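Local coordinates for protein Exo-beta-1,3-glucanase (Streptomyces sp. SirexAA-E, PDB 4PEY) that hydrolyses laminarin and laminarioligosaccharides as an exo-beta-1,3-glucanase of glycoside hydrolase family 55, working from the non-reducing ends and producing glucose and laminaribiose, at residues V435-K440 against K459-P464; Y455-A460 against Y477-V482; G472-Y477 against R507-F512; L525-L530 against E537-D542. The protein carries 1 engineered substitution. One frame throughout, in Å; residues are numbered along the deposited sequence. Where two conformers were deposited one is given.

Contact 1: V435-K440 against K459-P464. With BGC (beta-D-glucopyranose), chain B; BGC (beta-D-glucopyranose), chain C.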
# COMPACT_ATOMS: atom_id res chain seq x y z
N VAL A 435 0.59 3.16 -7.96
CA VAL A 435 0.79 4.61 -8.14
C VAL A 435 -0.09 5.09 -9.29
O VAL A 435 -0.02 4.52 -10.38
CB VAL A 435 2.27 4.96 -8.45
CG1 VAL A 435 2.47 6.48 -8.48
CG2 VAL A 435 3.21 4.33 -7.42
N GLU A 436 -0.90 6.12 -9.05
CA GLU A 436 -1.94 6.51 -10.03
C GLU A 436 -2.22 7.99 -10.21
O GLU A 436 -2.26 8.75 -9.24
CB GLU A 436 -3.29 5.88 -9.66
CG GLU A 436 -3.29 4.39 -9.38
CD GLU A 436 -4.70 3.92 -9.15
OE1 GLU A 436 -5.25 4.22 -8.07
OE2 GLU A 436 -5.28 3.30 -10.08
N HIS A 437 -2.43 8.36 -11.48
CA HIS A 437 -3.09 9.59 -11.94
C HIS A 437 -2.23 10.86 -11.96
O HIS A 437 -2.77 11.95 -12.13
CB HIS A 437 -4.36 9.88 -11.12
CG HIS A 437 -5.31 8.72 -11.02
ND1 HIS A 437 -5.76 8.00 -12.11
CD2 HIS A 437 -5.90 8.15 -9.93
CE1 HIS A 437 -6.57 7.05 -11.71
NE2 HIS A 437 -6.68 7.11 -10.39
N PHE A 438 -0.91 10.72 -11.85
CA PHE A 438 -0.04 11.90 -11.83
C PHE A 438 0.02 12.60 -13.19
O PHE A 438 -0.21 11.98 -14.24
CB PHE A 438 1.34 11.50 -11.30
CG PHE A 438 1.28 11.16 -9.85
CD1 PHE A 438 1.48 12.14 -8.89
CD2 PHE A 438 0.86 9.89 -9.45
CE1 PHE A 438 1.33 11.85 -7.55
CE2 PHE A 438 0.69 9.60 -8.11
CZ PHE A 438 0.93 10.58 -7.15
N ASN A 439 0.27 13.91 -13.17
CA ASN A 439 0.24 14.68 -14.42
C ASN A 439 1.40 14.31 -15.35
O ASN A 439 1.27 14.42 -16.57
CB ASN A 439 0.26 16.20 -14.16
CG ASN A 439 -0.96 16.69 -13.39
OD1 ASN A 439 -1.17 16.31 -12.24
ND2 ASN A 439 -1.74 17.59 -14.00
N LYS A 440 2.52 13.87 -14.77
CA LYS A 440 3.68 13.44 -15.56
C LYS A 440 4.05 11.99 -15.22
O LYS A 440 3.19 11.12 -15.29
CB LYS A 440 4.83 14.43 -15.35
CG LYS A 440 4.43 15.84 -15.79
CD LYS A 440 5.58 16.82 -15.83
CE LYS A 440 5.10 18.19 -16.31
NZ LYS A 440 4.50 18.13 -17.68
N LYS A 459 -3.37 5.97 -15.47
CA LYS A 459 -2.94 7.31 -15.85
C LYS A 459 -3.99 8.35 -15.45
O LYS A 459 -5.12 8.00 -15.13
CB LYS A 459 -2.65 7.36 -17.36
CG LYS A 459 -1.42 6.54 -17.79
CD LYS A 459 -0.12 7.02 -17.14
CE LYS A 459 0.21 8.47 -17.47
NZ LYS A 459 1.42 8.97 -16.75
N ALA A 460 -3.59 9.62 -15.44
CA ALA A 460 -4.52 10.72 -15.17
C ALA A 460 -5.72 10.65 -16.12
O ALA A 460 -5.55 10.49 -17.32
CB ALA A 460 -3.82 12.06 -15.33
N TYR A 461 -6.93 10.78 -15.57
CA TYR A 461 -8.15 10.74 -16.39
C TYR A 461 -8.45 12.09 -17.03
O TYR A 461 -9.19 12.17 -18.02
CB TYR A 461 -9.37 10.33 -15.57
CG TYR A 461 -9.30 8.99 -14.88
CD1 TYR A 461 -8.35 8.04 -15.23
CD2 TYR A 461 -10.21 8.67 -13.88
CE1 TYR A 461 -8.30 6.80 -14.59
CE2 TYR A 461 -10.17 7.45 -13.24
CZ TYR A 461 -9.22 6.52 -13.59
OH TYR A 461 -9.18 5.31 -12.95
N ASP A 462 -7.91 13.15 -16.44
CA ASP A 462 -8.42 14.49 -16.71
C ASP A 462 -7.49 15.37 -17.54
O ASP A 462 -7.66 16.59 -17.59
CB ASP A 462 -8.78 15.19 -15.38
CG ASP A 462 -7.67 15.15 -14.33
OD1 ASP A 462 -6.62 14.50 -14.55
OD2 ASP A 462 -7.87 15.76 -13.26
N ALA A 463 -6.54 14.75 -18.23
CA ALA A 463 -5.73 15.47 -19.21
C ALA A 463 -6.68 16.09 -20.23
O ALA A 463 -7.50 15.39 -20.83
CB ALA A 463 -4.74 14.53 -19.89
N PRO A 464 -6.58 17.42 -20.44
CA PRO A 464 -7.59 18.07 -21.29
C PRO A 464 -7.39 17.81 -22.78
O PRO A 464 -8.36 17.84 -23.55
CB PRO A 464 -7.41 19.56 -20.96
CG PRO A 464 -6.03 19.69 -20.43
CD PRO A 464 -5.74 18.39 -19.71
C2 BGC B . -8.77 3.53 -10.02
C3 BGC B . -8.81 4.34 -8.73
C4 BGC B . -10.03 5.25 -8.74
C5 BGC B . -11.29 4.43 -8.94
C6 BGC B . -12.52 5.31 -8.92
C1 BGC B . -10.13 2.89 -10.34
O2 BGC B . -7.77 2.53 -9.91
O3 BGC B . -7.64 5.12 -8.62
O4 BGC B . -10.10 5.98 -7.54
O5 BGC B . -11.20 3.81 -10.20
O6 BGC B . -12.56 6.10 -10.08
C2 BGC C . -11.27 0.81 -12.87
C3 BGC C . -11.42 2.19 -12.26
C4 BGC C . -11.80 3.19 -13.34
C5 BGC C . -13.04 2.70 -14.07
C6 BGC C . -13.43 3.69 -15.16
C1 BGC C . -12.47 0.43 -13.72
O2 BGC C . -11.15 -0.13 -11.82
O3 BGC C . -10.12 2.49 -11.70
O4 BGC C . -12.01 4.46 -12.74
O5 BGC C . -12.75 1.45 -14.66
O6 BGC C . -14.62 3.24 -15.78
O HOH W 1 -0.80 9.41 -14.63
O HOH W 2 0.27 11.80 -17.11

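Contact 2: Y455-A460 against Y477-V482. Engineered in segment 455-460: Ala458 (natural residue Glu).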
# COMPACT_ATOMS: atom_id res chain seq x y z
N TYR A 455 3.32 -4.04 -10.03
CA TYR A 455 3.03 -2.63 -10.21
C TYR A 455 1.62 -2.47 -10.76
O TYR A 455 1.23 -3.17 -11.70
CB TYR A 455 4.03 -1.97 -11.16
CG TYR A 455 3.82 -0.48 -11.37
CD1 TYR A 455 3.80 0.40 -10.30
CD2 TYR A 455 3.67 0.05 -12.66
CE1 TYR A 455 3.63 1.76 -10.48
CE2 TYR A 455 3.51 1.43 -12.86
CZ TYR A 455 3.49 2.28 -11.77
OH TYR A 455 3.33 3.64 -11.94
N GLN A 456 0.86 -1.55 -10.17
CA GLN A 456 -0.44 -1.17 -10.71
C GLN A 456 -0.49 0.34 -10.87
O GLN A 456 -0.26 1.08 -9.91
CB GLN A 456 -1.59 -1.63 -9.81
CG GLN A 456 -3.00 -1.33 -10.41
CD GLN A 456 -3.55 0.04 -10.01
OE1 GLN A 456 -3.56 0.40 -8.83
NE2 GLN A 456 -4.02 0.80 -11.01
N ASN A 457 -0.78 0.78 -12.09
CA ASN A 457 -0.96 2.19 -12.39
C ASN A 457 -2.24 2.43 -13.17
O ASN A 457 -2.67 1.57 -13.95
CB ASN A 457 0.22 2.73 -13.19
CG ASN A 457 -0.09 4.04 -13.88
OD1 ASN A 457 -0.53 4.06 -15.04
ND2 ASN A 457 0.11 5.14 -13.17
N ALA A 458 -2.84 3.60 -12.96
CA ALA A 458 -3.78 4.15 -13.92
C ALA A 458 -3.32 5.56 -14.20
O ALA A 458 -2.89 6.27 -13.29
CB ALA A 458 -5.22 4.13 -13.41
N LYS A 459 -3.37 5.97 -15.47
CA LYS A 459 -2.94 7.31 -15.85
C LYS A 459 -3.99 8.35 -15.45
O LYS A 459 -5.12 8.00 -15.13
CB LYS A 459 -2.65 7.36 -17.36
CG LYS A 459 -1.42 6.54 -17.79
CD LYS A 459 -0.12 7.02 -17.14
CE LYS A 459 0.21 8.47 -17.47
NZ LYS A 459 1.42 8.97 -16.75
N ALA A 460 -3.59 9.62 -15.44
CA ALA A 460 -4.52 10.72 -15.17
C ALA A 460 -5.72 10.65 -16.12
O ALA A 460 -5.55 10.49 -17.32
CB ALA A 460 -3.82 12.06 -15.33
N TYR A 477 3.54 10.74 -20.61
CA TYR A 477 4.62 10.37 -19.71
C TYR A 477 4.42 8.94 -19.26
O TYR A 477 3.33 8.59 -18.80
CB TYR A 477 4.65 11.29 -18.49
CG TYR A 477 5.02 12.72 -18.79
CD1 TYR A 477 4.08 13.61 -19.31
CD2 TYR A 477 6.30 13.19 -18.54
CE1 TYR A 477 4.42 14.93 -19.59
CE2 TYR A 477 6.65 14.49 -18.81
CZ TYR A 477 5.71 15.36 -19.34
OH TYR A 477 6.09 16.66 -19.59
N ALA A 478 5.44 8.10 -19.39
CA ALA A 478 5.34 6.72 -18.90
C ALA A 478 4.80 6.64 -17.46
O ALA A 478 5.10 7.50 -16.62
CB ALA A 478 6.69 6.02 -18.99
N ALA A 479 4.02 5.61 -17.18
CA ALA A 479 3.65 5.28 -15.80
C ALA A 479 4.85 4.83 -14.98
O ALA A 479 4.87 4.97 -13.76
CB ALA A 479 2.58 4.22 -15.80
N TYR A 480 5.84 4.26 -15.67
CA TYR A 480 7.02 3.71 -15.02
C TYR A 480 8.21 3.91 -15.95
O TYR A 480 8.29 3.28 -17.01
CB TYR A 480 6.80 2.23 -14.70
CG TYR A 480 7.81 1.54 -13.80
CD1 TYR A 480 9.02 1.08 -14.31
CD2 TYR A 480 7.51 1.28 -12.47
CE1 TYR A 480 9.93 0.40 -13.49
CE2 TYR A 480 8.41 0.62 -11.64
CZ TYR A 480 9.61 0.16 -12.16
OH TYR A 480 10.50 -0.52 -11.35
N LYS A 481 9.09 4.82 -15.56
CA LYS A 481 10.24 5.20 -16.36
C LYS A 481 11.54 4.84 -15.66
O LYS A 481 11.78 5.27 -14.53
CB LYS A 481 10.24 6.70 -16.64
CG LYS A 481 11.50 7.17 -17.36
CD LYS A 481 11.60 8.68 -17.43
CE LYS A 481 12.89 9.11 -18.13
NZ LYS A 481 12.91 8.80 -19.59
N VAL A 482 12.38 4.07 -16.34
CA VAL A 482 13.75 3.83 -15.91
C VAL A 482 14.64 4.75 -16.73
O VAL A 482 14.61 4.70 -17.96
CB VAL A 482 14.15 2.35 -16.11
CG1 VAL A 482 15.59 2.11 -15.65
CG2 VAL A 482 13.18 1.44 -15.35

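Contact 3: G472-Y477 against R507-F512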
# COMPACT_ATOMS: atom_id res chain seq x y z
N GLY A 472 8.42 15.99 -24.66
CA GLY A 472 9.40 16.06 -25.73
C GLY A 472 8.77 15.53 -27.00
O GLY A 472 7.73 16.04 -27.43
N ASP A 473 9.36 14.50 -27.61
CA ASP A 473 8.81 13.89 -28.81
C ASP A 473 7.93 12.68 -28.49
O ASP A 473 7.56 11.92 -29.39
CB ASP A 473 9.93 13.48 -29.76
CG ASP A 473 10.74 14.66 -30.26
OD1 ASP A 473 10.13 15.69 -30.62
OD2 ASP A 473 11.98 14.56 -30.28
N ILE A 474 7.62 12.49 -27.22
CA ILE A 474 6.80 11.36 -26.79
C ILE A 474 5.41 11.84 -26.39
O ILE A 474 5.27 12.86 -25.70
CB ILE A 474 7.48 10.61 -25.62
CG1 ILE A 474 8.82 10.03 -26.08
CG2 ILE A 474 6.57 9.50 -25.05
CD1 ILE A 474 9.65 9.47 -24.96
N LYS A 475 4.38 11.12 -26.83
CA LYS A 475 3.02 11.39 -26.40
C LYS A 475 2.79 10.80 -25.01
O LYS A 475 2.78 9.59 -24.84
CB LYS A 475 2.00 10.80 -27.38
CG LYS A 475 2.00 11.44 -28.75
CD LYS A 475 0.95 10.76 -29.61
CE LYS A 475 1.16 11.00 -31.09
NZ LYS A 475 0.31 10.06 -31.87
N GLY A 476 2.61 11.67 -24.02
CA GLY A 476 2.40 11.20 -22.66
C GLY A 476 3.69 10.91 -21.91
O GLY A 476 4.79 10.86 -22.49
N TYR A 477 3.54 10.74 -20.61
CA TYR A 477 4.62 10.37 -19.71
C TYR A 477 4.42 8.94 -19.26
O TYR A 477 3.33 8.59 -18.80
CB TYR A 477 4.65 11.29 -18.49
CG TYR A 477 5.02 12.72 -18.79
CD1 TYR A 477 4.08 13.61 -19.31
CD2 TYR A 477 6.30 13.19 -18.54
CE1 TYR A 477 4.42 14.93 -19.59
CE2 TYR A 477 6.65 14.49 -18.81
CZ TYR A 477 5.71 15.36 -19.34
OH TYR A 477 6.09 16.66 -19.59
N ARG A 507 -3.88 9.84 -26.96
CA ARG A 507 -3.01 8.68 -27.08
C ARG A 507 -1.89 8.74 -26.04
O ARG A 507 -1.28 9.79 -25.83
CB ARG A 507 -2.40 8.60 -28.48
CG ARG A 507 -3.43 8.29 -29.55
CD ARG A 507 -4.06 6.92 -29.31
NE ARG A 507 -5.04 6.56 -30.33
CZ ARG A 507 -6.36 6.68 -30.20
NH1 ARG A 507 -6.90 7.14 -29.07
NH2 ARG A 507 -7.16 6.30 -31.20
N GLN A 508 -1.63 7.60 -25.42
CA GLN A 508 -0.54 7.43 -24.46
C GLN A 508 0.49 6.55 -25.16
O GLN A 508 0.17 5.43 -25.53
CB GLN A 508 -1.05 6.77 -23.17
CG GLN A 508 0.03 6.38 -22.16
CD GLN A 508 0.53 7.56 -21.33
OE1 GLN A 508 -0.18 8.56 -21.14
NE2 GLN A 508 1.75 7.45 -20.83
N GLN A 509 1.70 7.05 -25.40
CA GLN A 509 2.63 6.28 -26.23
C GLN A 509 2.94 4.91 -25.62
O GLN A 509 2.98 3.90 -26.33
CB GLN A 509 3.92 7.06 -26.47
CG GLN A 509 4.77 6.50 -27.59
CD GLN A 509 5.65 7.57 -28.23
OE1 GLN A 509 5.24 8.72 -28.42
NE2 GLN A 509 6.86 7.19 -28.57
N HIS A 510 3.14 4.87 -24.31
CA HIS A 510 3.47 3.62 -23.64
C HIS A 510 3.19 3.69 -22.15
O HIS A 510 3.05 4.77 -21.57
CB HIS A 510 4.95 3.26 -23.87
CG HIS A 510 5.89 4.41 -23.66
ND1 HIS A 510 6.83 4.78 -24.59
CD2 HIS A 510 6.02 5.28 -22.63
CE1 HIS A 510 7.51 5.82 -24.14
NE2 HIS A 510 7.03 6.15 -22.96
N GLY A 511 3.09 2.52 -21.51
CA GLY A 511 3.00 2.46 -20.07
C GLY A 511 4.37 2.52 -19.42
O GLY A 511 4.53 3.04 -18.31
N PHE A 512 5.38 2.01 -20.14
CA PHE A 512 6.72 1.80 -19.59
C PHE A 512 7.77 2.37 -20.54
O PHE A 512 7.60 2.32 -21.76
CB PHE A 512 6.95 0.31 -19.36
CG PHE A 512 5.89 -0.31 -18.50
CD1 PHE A 512 4.71 -0.78 -19.06
CD2 PHE A 512 6.06 -0.38 -17.13
CE1 PHE A 512 3.71 -1.32 -18.26
CE2 PHE A 512 5.07 -0.92 -16.33
CZ PHE A 512 3.89 -1.38 -16.90
O HOH W 3 8.53 9.20 -29.98
O HOH W 4 5.25 10.44 -30.82
O HOH W 5 4.00 7.65 -23.10
O HOH W 6 0.76 10.96 -19.84

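Contact 4: L525-L530 against E537-D542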
# COMPACT_ATOMS: atom_id res chain seq x y z
N LEU A 525 4.55 -7.52 -18.66
CA LEU A 525 4.04 -6.16 -18.74
C LEU A 525 2.69 -6.13 -19.46
O LEU A 525 2.44 -6.94 -20.35
CB LEU A 525 5.01 -5.26 -19.51
CG LEU A 525 6.43 -5.12 -18.98
CD1 LEU A 525 7.23 -4.20 -19.88
CD2 LEU A 525 6.41 -4.60 -17.55
N LEU A 526 1.84 -5.18 -19.09
CA LEU A 526 0.59 -4.99 -19.82
C LEU A 526 0.09 -3.56 -19.74
O LEU A 526 0.36 -2.85 -18.76
CB LEU A 526 -0.46 -5.98 -19.29
CG LEU A 526 -0.82 -5.86 -17.80
CD1 LEU A 526 -2.33 -5.83 -17.53
CD2 LEU A 526 -0.09 -6.94 -17.00
N VAL A 527 -0.61 -3.14 -20.78
CA VAL A 527 -1.35 -1.88 -20.74
C VAL A 527 -2.80 -2.15 -21.15
O VAL A 527 -3.09 -3.07 -21.91
CB VAL A 527 -0.72 -0.78 -21.63
CG1 VAL A 527 0.70 -0.45 -21.15
CG2 VAL A 527 -0.72 -1.17 -23.11
N VAL A 528 -3.71 -1.34 -20.62
CA VAL A 528 -5.14 -1.57 -20.85
C VAL A 528 -5.86 -0.24 -20.99
O VAL A 528 -5.69 0.64 -20.14
CB VAL A 528 -5.81 -2.36 -19.69
CG1 VAL A 528 -7.19 -2.84 -20.11
CG2 VAL A 528 -4.95 -3.54 -19.21
N SER A 529 -6.65 -0.09 -22.05
CA SER A 529 -7.58 1.02 -22.15
C SER A 529 -8.91 0.62 -21.55
O SER A 529 -9.48 -0.39 -21.94
CB SER A 529 -7.79 1.45 -23.61
OG SER A 529 -8.88 2.35 -23.73
N LEU A 530 -9.41 1.43 -20.62
CA LEU A 530 -10.68 1.11 -19.98
C LEU A 530 -11.83 1.65 -20.84
O LEU A 530 -12.10 2.86 -20.89
CB LEU A 530 -10.72 1.68 -18.55
CG LEU A 530 -9.51 1.29 -17.68
CD1 LEU A 530 -9.57 1.94 -16.31
CD2 LEU A 530 -9.37 -0.23 -17.57
N GLU A 537 -0.32 3.41 -27.53
CA GLU A 537 0.30 3.12 -28.82
C GLU A 537 1.17 1.87 -28.73
O GLU A 537 1.32 1.14 -29.72
CB GLU A 537 1.13 4.32 -29.29
CG GLU A 537 0.26 5.55 -29.51
CD GLU A 537 1.02 6.73 -30.07
OE1 GLU A 537 2.18 6.95 -29.66
OE2 GLU A 537 0.44 7.46 -30.90
N HIS A 538 1.74 1.65 -27.55
CA HIS A 538 2.65 0.53 -27.29
C HIS A 538 2.60 0.17 -25.82
O HIS A 538 1.99 0.87 -25.02
CB HIS A 538 4.09 0.88 -27.70
CG HIS A 538 4.26 1.12 -29.17
ND1 HIS A 538 4.19 0.11 -30.10
CD2 HIS A 538 4.49 2.26 -29.87
CE1 HIS A 538 4.37 0.61 -31.31
NE2 HIS A 538 4.56 1.92 -31.20
N VAL A 539 3.27 -0.92 -25.46
CA VAL A 539 3.39 -1.33 -24.06
C VAL A 539 4.60 -0.67 -23.40
O VAL A 539 4.48 0.01 -22.37
CB VAL A 539 3.51 -2.86 -23.95
CG1 VAL A 539 3.76 -3.28 -22.50
CG2 VAL A 539 2.24 -3.53 -24.47
N ILE A 540 5.78 -0.88 -23.97
CA ILE A 540 7.02 -0.33 -23.43
C ILE A 540 7.85 0.25 -24.58
O ILE A 540 8.00 -0.39 -25.61
CB ILE A 540 7.84 -1.42 -22.65
CG1 ILE A 540 9.17 -0.84 -22.16
CG2 ILE A 540 8.03 -2.68 -23.51
CD1 ILE A 540 9.87 -1.70 -21.10
N ASN A 541 8.35 1.47 -24.40
CA ASN A 541 9.06 2.16 -25.47
C ASN A 541 8.21 2.18 -26.74
O ASN A 541 7.12 2.74 -26.74
CB ASN A 541 10.42 1.51 -25.73
CG ASN A 541 11.37 1.63 -24.54
OD1 ASN A 541 11.07 2.31 -23.55
ND2 ASN A 541 12.52 0.98 -24.64
N ASP A 542 8.71 1.56 -27.81
CA ASP A 542 7.96 1.44 -29.06
C ASP A 542 7.62 -0.03 -29.36
O ASP A 542 7.39 -0.42 -30.52
CB ASP A 542 8.74 2.06 -30.22
CG ASP A 542 10.15 1.47 -30.37
OD1 ASP A 542 10.77 1.71 -31.42
OD2 ASP A 542 10.62 0.77 -29.44

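Contact 1: V435-K440 against K459-P464
His437 reaches over to Lys459, Ala460 and Tyr461, and it has the largest share of the contact. Its CB lies 4.1 Å from Ala460 CA. CG sits anti to the carbonyl carbon (chi1 -51°), which sends the imidazole out along the 459-461 backbone. ND1 then gives a nearly straight hydrogen bond to Lys459 O, 3.1 Å away; Lys459 O lies in the imidazole plane, while the donor stands well above the carbonyl plane. Next round the ring, CE1 comes to 3.3 Å from Tyr461 CZ, in an edge-to-face pair with the edge of His437 toward the face of Tyr461 and the planes at 72°. At the far end NE2 donates to O3 of the chain B glucose, 2.8 Å away. Glu436 CB rests on one face of the imidazole. Strands 429-436 and 450-458 are neighbouring parallel strands of the beta-helix, and the chain leaving their ends here forms part of the wall of the sugar-binding site. Glu436 grips the same glucose with both oxygens: OE1 receives O3 and OE2 receives O2, each at 2.6 Å, and its carboxylate also takes bonds from Trp400 and Gln456. On the side remote from the sugar the two segments are joined by water. One water donates to Phe438 O and accepts from Ala460 N; a second donates to Phe438 O and accepts from Lys459 NZ, whose stronger partner is Asp442. Beside the bridges Ala460 CB packs 3.4 Å from His437 O.

Contact 2: Y455-A460 against Y477-V482
Inside the C-terminal beta-helix of this family 55 enzyme, Tyr455, Asn457 and Lys459 at the end of strand 450-458 meet residues 477-480, which lead into strand 480-482 of another sheet; the two touching backbones run in nearly opposite directions. Tyr455 has CG anti to its own N (chi1 -178°), and this extends the ring across to Tyr480. There CD2 of Tyr480 stands 3.9 Å above the centre of the Tyr455 face, an edge-to-face pair with planes at 60°. Past that ring, Tyr455 OH makes a short but weak hydrogen bond to Ala479 O (2.7 Å). Tyr480 OH turns to His489 and Thr452. The methyl of Ala479 points at the Asn457 amide, with CB 3.2 Å from OD1; the amide is held in place by Ser496 on its oxygen and by Val435 O on its nitrogen. Lys459, bent at chi2 and chi3, passes its CD 4.1 Å from Ala479 CB and ends with NZ on Tyr477 O, a 2.8 Å bond tilted 29° from the carbonyl plane; NZ also forms a salt bridge with Asp442. A methionine in place of Lys459 would probably leave Tyr477 O without one of its donors and the Asp442 carboxylate without this countercharge. The engineered Ala458, where the natural glutamate is the inferred proton donor, points its CB away from this interface. The carbonyls of Tyr477 and Ala479 thus take side-chain donors where the chain enters its strand, the second through a weak bond, while rings and methyls pack between.

Contact 3: G472-Y477 against R507-F512
The His510 imidazole meets Ile474 obliquely, CE1 lying 3.9 Å from CG2, while its two faces are taken from within its own segment: Phe512 O over one and Gln509 CB over the other, both offset toward the rim. Its CG lies between the backbone N and the carbonyl carbon (chi1 46°), and ND1 is bonded to Asn541 O. The second flat group, the Gln508 amide, is fixed by two bonds from NE2, to Tyr477 O at 2.8 Å and to His510 O at 3.1 Å. Both acceptors lie in or close to the amide plane, though the amide nitrogen stands far above the plane of the Tyr477 carbonyl, which also receives Lys459 NZ. Gln508 OE1 takes a proton from a water that accepts a hydrogen bond from Tyr477 N. Residues 474-475 form the second arm of a small hairpin with 470-471, set in the excursion between strands 450-458 and 480-482 of the beta-helix; it packs on 507-508, itself paired with strand 535-536. Here Gln509 grips Lys475 twice: its N donates to Lys475 O (2.8 Å), and its extended side chain brings OE1 back to Lys475 N (3.0 Å, 165° at the hydrogen). That side chain crosses Ile474 at about a right angle. Gly476, with positive phi, lies against Gln508 OE1, where a CB would clash. Lys475 and Arg507 run side by side, Lys475 CD 4.1 Å from Arg507 CB, and the lysine ends in a salt bridge with Glu537. A further water joins Asp473 O to Gln509 NE2.

Contact 4: L525-L530 against E537-D542
Leu525 and Val527 press their side chains against Val539 and Ile540, with no hydrogen bond between the two segments. Apolar packing comes first. Val539 has CG1 anti to its N (chi1 175°), which spreads its two methyls along the strand opposite: CG1 lies 3.8 Å from Leu525 CB, and CG2 lies 4.0 Å from Val527 CG2. Leu525 CD1 meets Ile540 CD1 at 3.8 Å and also nears CB and CG2 of that isoleucine, the two side chains crossing obliquely; Phe512 touches both. Strand 520-529 stands near the C-terminal end of the beta-helix, parallel to 489-498 and antiparallel to 555-560, and residues 537-542 lie in the loop that leads toward the latter strand. Val539 and Ile540 fit a classic beta bulge, which is consistent with two successive residues packing on strand 520-529. The second kind of contact sets methyls against backbone oxygens: Val527 CG2 approaches His538 O at 3.9 Å, and CG1 approaches Val539 O at 4.0 Å. An alanine in place of Val527 is likely to open a gap beside the CG2 methyl of Val539 and over these two carbonyls. Val539 also touches Ser555 and Val557.

How the contacts relate
The four contacts lie on one side of the chain's centre, in the C-terminal beta-helix. Contacts 1 and 2 are 9 Å apart between centres and share Lys459 and Ala460; His437 N probably bonds Ala458 O across neighbouring strands 429-436 and 450-458. Contacts 2 and 3 share Tyr477 and interleave along the chain, their centres 10 Å apart. Contact 4 opens after contact 3 closes and touches it through Lys475 and Glu537 and through Phe512 and Asn541. Strands 429-436, 450-458 and 520-529 belong to one run of beta-helix strands; 480-482 and 512-513 are neighbours in a second, parallel sheet. The contacts lead from the sugar-binding wall through the helix interior to outer loops and the C-terminal end.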